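Local atomic coordinates of polysaccharide Lyase Family 6 (Bacteroides cellulosilyticus, PDB entry 6QPS), a protein that cleaves alginate as a polysaccharide lyase of family 6 specific for mannuronic acid, and binds calcium. Residues 139-144 against 154-159; 181-186 against 225-230; 304-309 against 349-354. All coordinates share one frame; numbering follows the deposited sequence.

Contact 1 (139-144 against 154-159); sequences ECNDPQ and EYWVGL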
loop_
_atom_site.group_PDB
_atom_site.type_symbol
_atom_site.label_atom_id
_atom_site.label_comp_id
_atom_site.label_asym_id
_atom_site.label_seq_id
_atom_site.Cartn_x
_atom_site.Cartn_y
_atom_site.Cartn_z
ATOM N N GLU A 139 -6.565 4.382 16.237
ATOM C CA GLU A 139 -7.910 4.787 16.687
ATOM C C GLU A 139 -8.184 6.272 16.435
ATOM O O GLU A 139 -8.903 6.917 17.203
ATOM C CB GLU A 139 -8.147 4.454 18.167
ATOM C CG GLU A 139 -8.008 2.990 18.536
ATOM C CD GLU A 139 -9.200 2.139 18.130
ATOM O OE1 GLU A 139 -10.169 2.672 17.542
ATOM O OE2 GLU A 139 -9.172 0.912 18.409
ATOM N N CYS A 140 -7.652 6.833 15.344
ATOM C CA CYS A 140 -7.765 8.272 15.092
ATOM C C CYS A 140 -9.002 8.555 14.238
ATOM O O CYS A 140 -8.931 8.954 13.069
ATOM C CB CYS A 140 -6.479 8.803 14.471
ATOM S SG CYS A 140 -5.143 9.081 15.690
ATOM N N ASN A 141 -10.164 8.367 14.873
ATOM C CA ASN A 141 -11.463 8.418 14.209
ATOM C C ASN A 141 -12.317 9.546 14.781
ATOM O O ASN A 141 -12.555 9.598 15.988
ATOM C CB ASN A 141 -12.151 7.058 14.384
ATOM C CG ASN A 141 -11.332 5.915 13.806
ATOM O OD1 ASN A 141 -11.012 5.916 12.615
ATOM N ND2 ASN A 141 -10.983 4.945 14.631
ATOM N N ASP A 142 -12.796 10.435 13.907
ATOM C CA ASP A 142 -13.635 11.557 14.315
ATOM C C ASP A 142 -14.931 11.026 14.897
ATOM O O ASP A 142 -15.679 10.331 14.193
ATOM C CB ASP A 142 -13.938 12.406 13.081
ATOM C CG ASP A 142 -14.688 13.693 13.400
ATOM O OD1 ASP A 142 -15.197 13.841 14.534
ATOM O OD2 ASP A 142 -14.752 14.559 12.494
ATOM N N PRO A 143 -15.252 11.342 16.151
ATOM C CA PRO A 143 -16.539 10.886 16.706
ATOM C C PRO A 143 -17.751 11.404 15.947
ATOM O O PRO A 143 -18.835 10.815 16.063
ATOM C CB PRO A 143 -16.522 11.409 18.151
ATOM C CG PRO A 143 -15.121 11.835 18.435
ATOM C CD PRO A 143 -14.476 12.156 17.109
ATOM N N GLN A 144 -17.610 12.500 15.200
ATOM C CA GLN A 144 -18.713 13.104 14.462
ATOM C C GLN A 144 -18.811 12.603 13.027
ATOM O O GLN A 144 -19.722 13.011 12.299
ATOM C CB GLN A 144 -18.574 14.631 14.464
ATOM C CG GLN A 144 -18.759 15.260 15.841
ATOM C CD GLN A 144 -20.086 14.899 16.482
ATOM O OE1 GLN A 144 -21.122 14.861 15.816
ATOM N NE2 GLN A 144 -20.059 14.627 17.783
ATOM N N GLU A 154 -12.189 10.813 6.032
ATOM C CA GLU A 154 -10.987 11.506 6.480
ATOM C C GLU A 154 -9.768 10.649 6.160
ATOM O O GLU A 154 -9.829 9.419 6.252
ATOM C CB GLU A 154 -11.010 11.892 7.976
ATOM C CG GLU A 154 -11.141 10.725 8.943
ATOM C CD GLU A 154 -11.436 11.141 10.387
ATOM O OE1 GLU A 154 -11.508 12.362 10.693
ATOM O OE2 GLU A 154 -11.595 10.228 11.221
ATOM N N TYR A 155 -8.684 11.294 5.734
ATOM C CA TYR A 155 -7.463 10.599 5.354
ATOM C C TYR A 155 -6.410 10.851 6.423
ATOM O O TYR A 155 -6.210 11.997 6.840
ATOM C CB TYR A 155 -6.929 11.113 4.003
ATOM C CG TYR A 155 -7.705 10.760 2.748
ATOM C CD1 TYR A 155 -8.999 10.264 2.784
ATOM C CD2 TYR A 155 -7.110 10.934 1.503
ATOM C CE1 TYR A 155 -9.681 9.936 1.610
ATOM C CE2 TYR A 155 -7.768 10.627 0.351
ATOM C CZ TYR A 155 -9.062 10.148 0.380
ATOM O OH TYR A 155 -9.735 9.867 -0.791
ATOM N N TRP A 156 -5.668 9.817 6.828
ATOM C CA TRP A 156 -4.717 9.989 7.928
ATOM C C TRP A 156 -3.460 10.754 7.499
ATOM O O TRP A 156 -3.111 11.774 8.102
ATOM C CB TRP A 156 -4.386 8.643 8.581
ATOM C CG TRP A 156 -5.464 8.200 9.566
ATOM C CD1 TRP A 156 -6.613 8.882 9.898
ATOM C CD2 TRP A 156 -5.485 6.989 10.332
ATOM N NE1 TRP A 156 -7.348 8.152 10.797
ATOM C CE2 TRP A 156 -6.657 7.006 11.105
ATOM C CE3 TRP A 156 -4.627 5.892 10.435
ATOM C CZ2 TRP A 156 -6.987 5.968 11.969
ATOM C CZ3 TRP A 156 -4.944 4.878 11.329
ATOM C CH2 TRP A 156 -6.107 4.922 12.072
ATOM N N VAL A 157 -2.777 10.274 6.460
ATOM C CA VAL A 157 -1.523 10.856 5.980
ATOM C C VAL A 157 -1.614 11.107 4.474
ATOM O O VAL A 157 -1.951 10.202 3.702
ATOM C CB VAL A 157 -0.322 9.943 6.293
ATOM C CG1 VAL A 157 0.980 10.585 5.821
ATOM C CG2 VAL A 157 -0.259 9.615 7.762
ATOM N N GLY A 158 -1.341 12.349 4.070
ATOM C CA GLY A 158 -1.269 12.706 2.667
ATOM C C GLY A 158 0.141 13.093 2.254
ATOM O O GLY A 158 0.680 14.112 2.707
ATOM N N LEU A 159 0.760 12.273 1.415
ATOM C CA LEU A 159 2.055 12.623 0.861
ATOM C C LEU A 159 1.896 13.554 -0.341
ATOM O O LEU A 159 1.025 13.350 -1.204
ATOM C CB LEU A 159 2.788 11.341 0.467
ATOM C CG LEU A 159 3.513 10.567 1.569
ATOM C CD1 LEU A 159 3.988 9.192 1.108
ATOM C CD2 LEU A 159 4.743 11.381 2.051
HETATM O O HOH W 1 -10.593 7.794 10.562
#
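Cys140 lies over the indole of Trp156, and Asp142 meets Glu154, where a loop after strand 131-138 packs against residues 154-156, beside strand 155-159 in the right-handed parallel beta-helix of this lyase family. The tight part is buried. Cys140 CB sits over one face of the ring, offset toward its rim, 3.8 Å from Trp156 CZ2. An inverse gamma turn centred on Cys140 bends the loop here, and Trp156 NE1 donates to Cys140 O at 2.9 Å, a bent bond of 134° with the oxygen tilted out of the ring plane. Glu154 has CG wedged between its backbone N and carbonyl carbon (chi1 60°); the extended chain beyond carries the carboxylate to the loop. There Glu154 OE2 accepts Asp142 N at 2.9 Å through its syn lone pair. Lys145 forms salt bridges to both Glu154 OE1 and Asp142 OD2, which probably offsets the two like charges. On the looser side the chain runs out to exposed Pro143 and Gln144 through an Asx turn, Gln144 N donating to Asp142 OD1 at 2.8 Å. Between the segments, a water lies 2.7 Å from Glu154 OE2 and 2.8 Å from Asn141 OD1, an oxygen that also accepts Arg175 N.

Contact 2 (181-186 against 225-230); sequences LQVWLS and LESRTI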
loop_
_atom_site.group_PDB
_atom_site.type_symbol
_atom_site.label_atom_id
_atom_site.label_comp_id
_atom_site.label_asym_id
_atom_site.label_seq_id
_atom_site.Cartn_x
_atom_site.Cartn_y
_atom_site.Cartn_z
ATOM N N LEU A 181 -3.096 6.125 3.942
ATOM C CA LEU A 181 -1.971 6.819 3.317
ATOM C C LEU A 181 -2.267 7.061 1.841
ATOM O O LEU A 181 -2.285 6.120 1.033
ATOM C CB LEU A 181 -0.687 6.022 3.519
ATOM C CG LEU A 181 0.613 6.533 2.925
ATOM C CD1 LEU A 181 0.895 7.916 3.357
ATOM C CD2 LEU A 181 1.780 5.618 3.341
ATOM N N GLN A 182 -2.477 8.330 1.492
ATOM C CA GLN A 182 -2.666 8.748 0.110
ATOM C C GLN A 182 -1.413 9.434 -0.417
ATOM O O GLN A 182 -0.879 10.352 0.224
ATOM C CB GLN A 182 -3.818 9.747 0.028
ATOM C CG GLN A 182 -4.010 10.412 -1.336
ATOM C CD GLN A 182 -4.631 9.472 -2.357
ATOM O OE1 GLN A 182 -5.667 8.865 -2.111
ATOM N NE2 GLN A 182 -4.001 9.367 -3.528
ATOM N N VAL A 183 -0.967 9.017 -1.596
ATOM C CA VAL A 183 0.061 9.731 -2.353
ATOM C C VAL A 183 -0.672 10.640 -3.341
ATOM O O VAL A 183 -1.269 10.161 -4.317
ATOM C CB VAL A 183 1.030 8.758 -3.044
ATOM C CG1 VAL A 183 2.115 9.557 -3.765
ATOM C CG2 VAL A 183 1.650 7.794 -2.029
ATOM N N TRP A 184 -0.628 11.946 -3.091
ATOM C CA TRP A 184 -1.302 12.921 -3.932
ATOM C C TRP A 184 -0.392 13.371 -5.056
ATOM O O TRP A 184 0.744 13.784 -4.807
ATOM C CB TRP A 184 -1.622 14.165 -3.119
ATOM C CG TRP A 184 -2.671 13.991 -2.048
ATOM C CD1 TRP A 184 -2.458 13.664 -0.744
ATOM C CD2 TRP A 184 -4.088 14.189 -2.187
ATOM N NE1 TRP A 184 -3.655 13.632 -0.056
ATOM C CE2 TRP A 184 -4.667 13.962 -0.916
ATOM C CE3 TRP A 184 -4.924 14.537 -3.254
ATOM C CZ2 TRP A 184 -6.037 14.058 -0.693
ATOM C CZ3 TRP A 184 -6.280 14.647 -3.022
ATOM C CH2 TRP A 184 -6.823 14.386 -1.756
ATOM N N LEU A 185 -0.892 13.307 -6.284
ATOM C CA LEU A 185 -0.171 13.759 -7.457
ATOM C C LEU A 185 -0.936 14.884 -8.140
ATOM O O LEU A 185 -2.174 14.926 -8.137
ATOM C CB LEU A 185 -0.009 12.631 -8.464
ATOM C CG LEU A 185 0.450 11.286 -7.925
ATOM C CD1 LEU A 185 0.415 10.243 -9.055
ATOM C CD2 LEU A 185 1.825 11.326 -7.312
ATOM N N SER A 186 -0.197 15.810 -8.730
ATOM C CA SER A 186 -0.808 16.825 -9.571
ATOM C C SER A 186 -0.002 16.949 -10.851
ATOM O O SER A 186 1.127 16.461 -10.931
ATOM C CB SER A 186 -0.815 18.188 -8.882
ATOM O OG SER A 186 0.508 18.662 -8.723
ATOM N N LEU A 225 0.438 9.707 -15.111
ATOM C CA LEU A 225 1.670 10.399 -14.762
ATOM C C LEU A 225 2.636 9.491 -14.005
ATOM O O LEU A 225 2.234 8.596 -13.256
ATOM C CB LEU A 225 1.360 11.612 -13.881
ATOM C CG LEU A 225 0.378 12.612 -14.476
ATOM C CD1 LEU A 225 0.015 13.678 -13.431
ATOM C CD2 LEU A 225 0.944 13.239 -15.745
ATOM N N GLU A 226 3.931 9.766 -14.171
ATOM C CA GLU A 226 4.974 9.020 -13.465
ATOM C C GLU A 226 5.063 9.474 -12.016
ATOM O O GLU A 226 5.226 10.668 -11.738
ATOM C CB GLU A 226 6.329 9.205 -14.171
ATOM C CG GLU A 226 7.504 8.472 -13.513
ATOM C CD GLU A 226 8.816 8.460 -14.316
ATOM O OE1 GLU A 226 8.828 8.965 -15.452
ATOM O OE2 GLU A 226 9.822 7.940 -13.781
ATOM N N SER A 227 4.961 8.508 -11.102
ATOM C CA SER A 227 5.029 8.725 -9.666
ATOM C C SER A 227 6.349 8.263 -9.064
ATOM O O SER A 227 6.988 9.013 -8.321
ATOM C CB SER A 227 3.840 7.991 -9.021
ATOM O OG SER A 227 3.810 8.164 -7.610
ATOM N N ARG A 228 6.764 7.035 -9.366
ATOM C CA ARG A 228 8.017 6.490 -8.870
ATOM C C ARG A 228 8.035 6.399 -7.342
ATOM O O ARG A 228 9.078 6.587 -6.702
ATOM C CB ARG A 228 9.210 7.272 -9.428
ATOM C CG ARG A 228 10.432 6.426 -9.625
ATOM C CD ARG A 228 10.446 5.671 -10.950
ATOM N NE ARG A 228 11.666 4.874 -11.025
ATOM C CZ ARG A 228 11.719 3.548 -11.018
ATOM N NH1 ARG A 228 10.617 2.820 -10.951
ATOM N NH2 ARG A 228 12.892 2.933 -11.081
ATOM N N THR A 229 6.888 6.037 -6.750
ATOM C CA THR A 229 6.826 5.747 -5.319
ATOM C C THR A 229 7.342 4.330 -5.065
ATOM O O THR A 229 7.019 3.405 -5.818
ATOM C CB THR A 229 5.381 5.850 -4.822
ATOM O OG1 THR A 229 4.837 7.124 -5.176
ATOM C CG2 THR A 229 5.304 5.699 -3.303
ATOM N N ILE A 230 8.114 4.154 -3.991
ATOM C CA ILE A 230 8.650 2.846 -3.593
ATOM C C ILE A 230 7.987 2.425 -2.288
ATOM O O ILE A 230 8.078 3.132 -1.273
ATOM C CB ILE A 230 10.183 2.859 -3.475
ATOM C CG1 ILE A 230 10.804 3.190 -4.833
ATOM C CG2 ILE A 230 10.692 1.518 -2.928
ATOM C CD1 ILE A 230 12.298 3.298 -4.821
#
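Val183 and Leu185 meet Ser227 and Thr229 with no flat group between them; the one ring here, Trp184, belongs to the other side of the chain. Gln182 CG lies over one face of that indole, 3.4 Å above the plane and offset toward the rim, while Arg160 makes a cation-pi contact with the ring and His219 meets it with the planes about 40° apart. Gln182 NE2 donates to Val183 O at 3.0 Å, with the oxygen near the amide plane but the donor well above the carbonyl plane. Across the contact itself the touch is light, without a hydrogen bond. Val183 and Thr229 approach tip to tip, CG1 to OG1 at 3.9 Å; with CG1 opposite the backbone nitrogen (chi1 -177°), this branch is the one that reaches over. Leu185 lays both methyls against Ser227, its CD2 3.7 Å from OG and its CD1 4.1 Å from CB. Toward the end of the segments, Leu225 CD1 approaches Ser186 O at 3.9 Å. The buried hydroxyls Ser227 OG and Thr229 OG1 lie 2.8 Å apart, and both are hydrogen-bonded to the Asn192 amide. In the parallel beta-helix, strand 181-183 runs between strands 155-159 and 215-218, and segment 225-230 belongs to the loop from strand 215-218 to strand 230-237; Ile217 touches Val183, Ser227 and Thr229, and Ile196 of strand 195-197 packs on Thr229.

Contact 3 (304-309 against 349-354); sequences DNYIKD and YNTFLN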
loop_
_atom_site.group_PDB
_atom_site.type_symbol
_atom_site.label_atom_id
_atom_site.label_comp_id
_atom_site.label_asym_id
_atom_site.label_seq_id
_atom_site.Cartn_x
_atom_site.Cartn_y
_atom_site.Cartn_z
ATOM N N ASP A 304 8.791 -13.000 -8.779
ATOM C CA ASP A 304 9.216 -13.552 -7.483
ATOM C C ASP A 304 8.197 -13.358 -6.360
ATOM O O ASP A 304 8.573 -13.387 -5.191
ATOM C CB ASP A 304 10.614 -13.015 -7.098
ATOM C CG ASP A 304 11.287 -13.802 -5.975
ATOM O OD1 ASP A 304 11.232 -15.048 -6.030
ATOM O OD2 ASP A 304 11.878 -13.154 -5.085
ATOM N N ASN A 305 6.916 -13.172 -6.677
ATOM C CA ASN A 305 5.890 -13.053 -5.654
ATOM C C ASN A 305 5.388 -14.431 -5.255
ATOM O O ASN A 305 5.354 -15.353 -6.064
ATOM C CB ASN A 305 4.744 -12.176 -6.155
ATOM C CG ASN A 305 5.230 -10.786 -6.570
ATOM O OD1 ASN A 305 5.423 -9.913 -5.738
ATOM N ND2 ASN A 305 5.450 -10.595 -7.879
ATOM N N TYR A 306 5.018 -14.563 -3.979
ATOM C CA TYR A 306 4.606 -15.839 -3.384
ATOM C C TYR A 306 3.232 -15.622 -2.760
ATOM O O TYR A 306 3.105 -14.860 -1.795
ATOM C CB TYR A 306 5.642 -16.260 -2.334
ATOM C CG TYR A 306 5.540 -17.691 -1.827
ATOM C CD1 TYR A 306 4.535 -18.074 -0.948
ATOM C CD2 TYR A 306 6.472 -18.663 -2.210
ATOM C CE1 TYR A 306 4.453 -19.371 -0.461
ATOM C CE2 TYR A 306 6.402 -19.952 -1.719
ATOM C CZ TYR A 306 5.386 -20.303 -0.853
ATOM O OH TYR A 306 5.331 -21.607 -0.385
ATOM N N ILE A 307 2.210 -16.270 -3.330
ATOM C CA ILE A 307 0.803 -16.063 -2.958
ATOM C C ILE A 307 0.260 -17.385 -2.436
ATOM O O ILE A 307 0.253 -18.381 -3.174
ATOM C CB ILE A 307 -0.021 -15.580 -4.160
ATOM C CG1 ILE A 307 0.524 -14.233 -4.609
ATOM C CG2 ILE A 307 -1.462 -15.452 -3.803
ATOM C CD1 ILE A 307 0.253 -13.841 -6.036
ATOM N N LYS A 308 -0.151 -17.406 -1.168
ATOM C CA LYS A 308 -0.586 -18.624 -0.487
ATOM C C LYS A 308 -1.966 -18.492 0.152
ATOM O O LYS A 308 -2.216 -17.575 0.938
ATOM C CB LYS A 308 0.444 -19.011 0.604
ATOM C CG LYS A 308 0.131 -20.288 1.368
ATOM C CD LYS A 308 1.077 -20.540 2.546
ATOM C CE LYS A 308 0.893 -21.938 3.105
ATOM N NZ LYS A 308 1.630 -22.111 4.395
ATOM N N ASP A 309 -2.818 -19.497 -0.095
ATOM C CA ASP A 309 -4.082 -19.677 0.615
ATOM C C ASP A 309 -4.944 -18.414 0.599
ATOM O O ASP A 309 -5.531 -18.044 1.620
ATOM C CB ASP A 309 -3.860 -20.110 2.069
ATOM C CG ASP A 309 -3.221 -21.481 2.212
ATOM O OD1 ASP A 309 -3.293 -22.321 1.273
ATOM O OD2 ASP A 309 -2.651 -21.731 3.306
ATOM N N TYR A 349 8.306 -16.354 -12.539
ATOM C CA TYR A 349 9.010 -16.858 -11.351
ATOM C C TYR A 349 8.233 -16.581 -10.064
ATOM O O TYR A 349 8.827 -16.353 -9.014
ATOM C CB TYR A 349 10.489 -16.385 -11.272
ATOM C CG TYR A 349 11.401 -17.135 -12.235
ATOM C CD1 TYR A 349 11.854 -18.402 -11.927
ATOM C CD2 TYR A 349 11.787 -16.586 -13.473
ATOM C CE1 TYR A 349 12.642 -19.125 -12.798
ATOM C CE2 TYR A 349 12.597 -17.309 -14.374
ATOM C CZ TYR A 349 13.017 -18.592 -14.027
ATOM O OH TYR A 349 13.795 -19.384 -14.843
ATOM N N ASN A 350 6.907 -16.576 -10.148
ATOM C CA ASN A 350 6.029 -16.431 -8.996
ATOM C C ASN A 350 5.532 -17.806 -8.555
ATOM O O ASN A 350 5.662 -18.797 -9.271
ATOM C CB ASN A 350 4.813 -15.566 -9.359
ATOM C CG ASN A 350 5.210 -14.200 -9.912
ATOM O OD1 ASN A 350 5.521 -13.274 -9.175
ATOM N ND2 ASN A 350 5.180 -14.066 -11.241
ATOM N N THR A 351 4.956 -17.857 -7.354
ATOM C CA THR A 351 4.350 -19.070 -6.802
ATOM C C THR A 351 2.914 -18.772 -6.404
ATOM O O THR A 351 2.662 -17.777 -5.718
ATOM C CB THR A 351 5.120 -19.549 -5.568
ATOM O OG1 THR A 351 6.450 -19.934 -5.940
ATOM C CG2 THR A 351 4.422 -20.733 -4.924
ATOM N N PHE A 352 1.981 -19.622 -6.860
ATOM C CA PHE A 352 0.565 -19.537 -6.519
ATOM C C PHE A 352 0.195 -20.864 -5.877
ATOM O O PHE A 352 0.038 -21.878 -6.569
ATOM C CB PHE A 352 -0.267 -19.266 -7.756
ATOM C CG PHE A 352 0.150 -18.046 -8.497
ATOM C CD1 PHE A 352 -0.380 -16.809 -8.171
ATOM C CD2 PHE A 352 1.084 -18.117 -9.518
ATOM C CE1 PHE A 352 0.006 -15.672 -8.843
ATOM C CE2 PHE A 352 1.458 -16.967 -10.213
ATOM C CZ PHE A 352 0.940 -15.750 -9.858
ATOM N N LEU A 353 0.088 -20.847 -4.557
ATOM C CA LEU A 353 -0.109 -22.040 -3.745
ATOM C C LEU A 353 -1.507 -22.017 -3.138
ATOM O O LEU A 353 -1.833 -21.121 -2.341
ATOM C CB LEU A 353 0.977 -22.101 -2.668
ATOM C CG LEU A 353 0.920 -23.266 -1.700
ATOM C CD1 LEU A 353 1.003 -24.621 -2.415
ATOM C CD2 LEU A 353 2.002 -23.167 -0.641
ATOM N N ASN A 354 -2.328 -22.996 -3.514
ATOM C CA ASN A 354 -3.741 -22.986 -3.142
ATOM C C ASN A 354 -4.348 -21.589 -3.348
ATOM O O ASN A 354 -5.104 -21.087 -2.510
ATOM C CB ASN A 354 -3.935 -23.491 -1.720
ATOM C CG ASN A 354 -5.374 -23.661 -1.369
ATOM O OD1 ASN A 354 -6.197 -24.082 -2.201
ATOM N ND2 ASN A 354 -5.708 -23.362 -0.113
HETATM O O HOH W 2 11.682 -16.846 -7.911
#
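Tyr306 pairs with Thr351, Ile307 with Phe352 and Lys308 with Leu353 where strands 306-308 and 351-353 run in parallel, their axes 6° apart. Backbone hydrogen bonds stitch Asn305 through Asp309 to Thr351 and Leu353: Thr351 N donates to Asn305 O at 2.8 Å and Leu353 N to Ile307 O at 2.8 Å, while Ile307 N and Asp309 N return the bonds to Thr351 O and Leu353 O.

Amide bonds continue the pairing at the N-terminal end. Asn305 and Asn350 point the same way with their amides 9° from coplanar, and Asn350 OD1 takes two donors of one residue, Asn305 N at 2.9 Å and Asn305 ND2 at 3.0 Å. CG of Asn350 stands beside its own backbone nitrogen (chi1 -56°), which lays the amide along the neighbouring turn. Such a row of hydrogen-bonded asparagines on successive coils is a well-known feature of parallel beta-helices: Asn280 N bonds Asn305 OD1 on one flank and Asn350 N bonds Asn376 OD1 on the other. Replacing Asn350 by an alanine is likely to leave Asn305 N and ND2 without their shared acceptor and Val302 O without the bond from Asn350 ND2, so that the Asn305 amide is held less firmly. At the far end Asn354 ND2 meets Asp309 OD1 at 3.0 Å, coming from above the carboxylate plane.

Side-chain packing falls on two faces. On one, Thr351 CG2 makes a CH-pi contact over the Tyr306 ring, 4.1 Å from its centroid, and Leu353 CD2 lies 3.7 Å from Tyr306 OH. That hydroxyl bonds Glu437; this glutamate, on helix 433-445, also forms a salt bridge with Lys308 NZ. On the other face Ile307 CD1 reaches Phe352 CE1 at 3.4 Å, beside Phe282 and Phe378 of the adjacent strands.

Overall arrangement
The three contacts follow in series along one parallel beta-helix. Contacts 1 and 2 adjoin: their centres are about 20 Å apart, but strands 155-159 and 181-183 are neighbours, with Leu159 N probably bonded to Gln182 O at 2.8 Å and Val157 CG1 packed 3.6 Å from Leu181 CD1. The side chains of Trp156 and Val183 are each about 11 Å from that of Glu213, one of the calcium ligands with Asn210, Glu242 and Glu244, so neither contact touches the metal through them. Contact 3 is several coils further on, away from this site and across the chain's centre from the other two; its nearest atoms are about 13 Å from contact 2 and about 20 Å from contact 1.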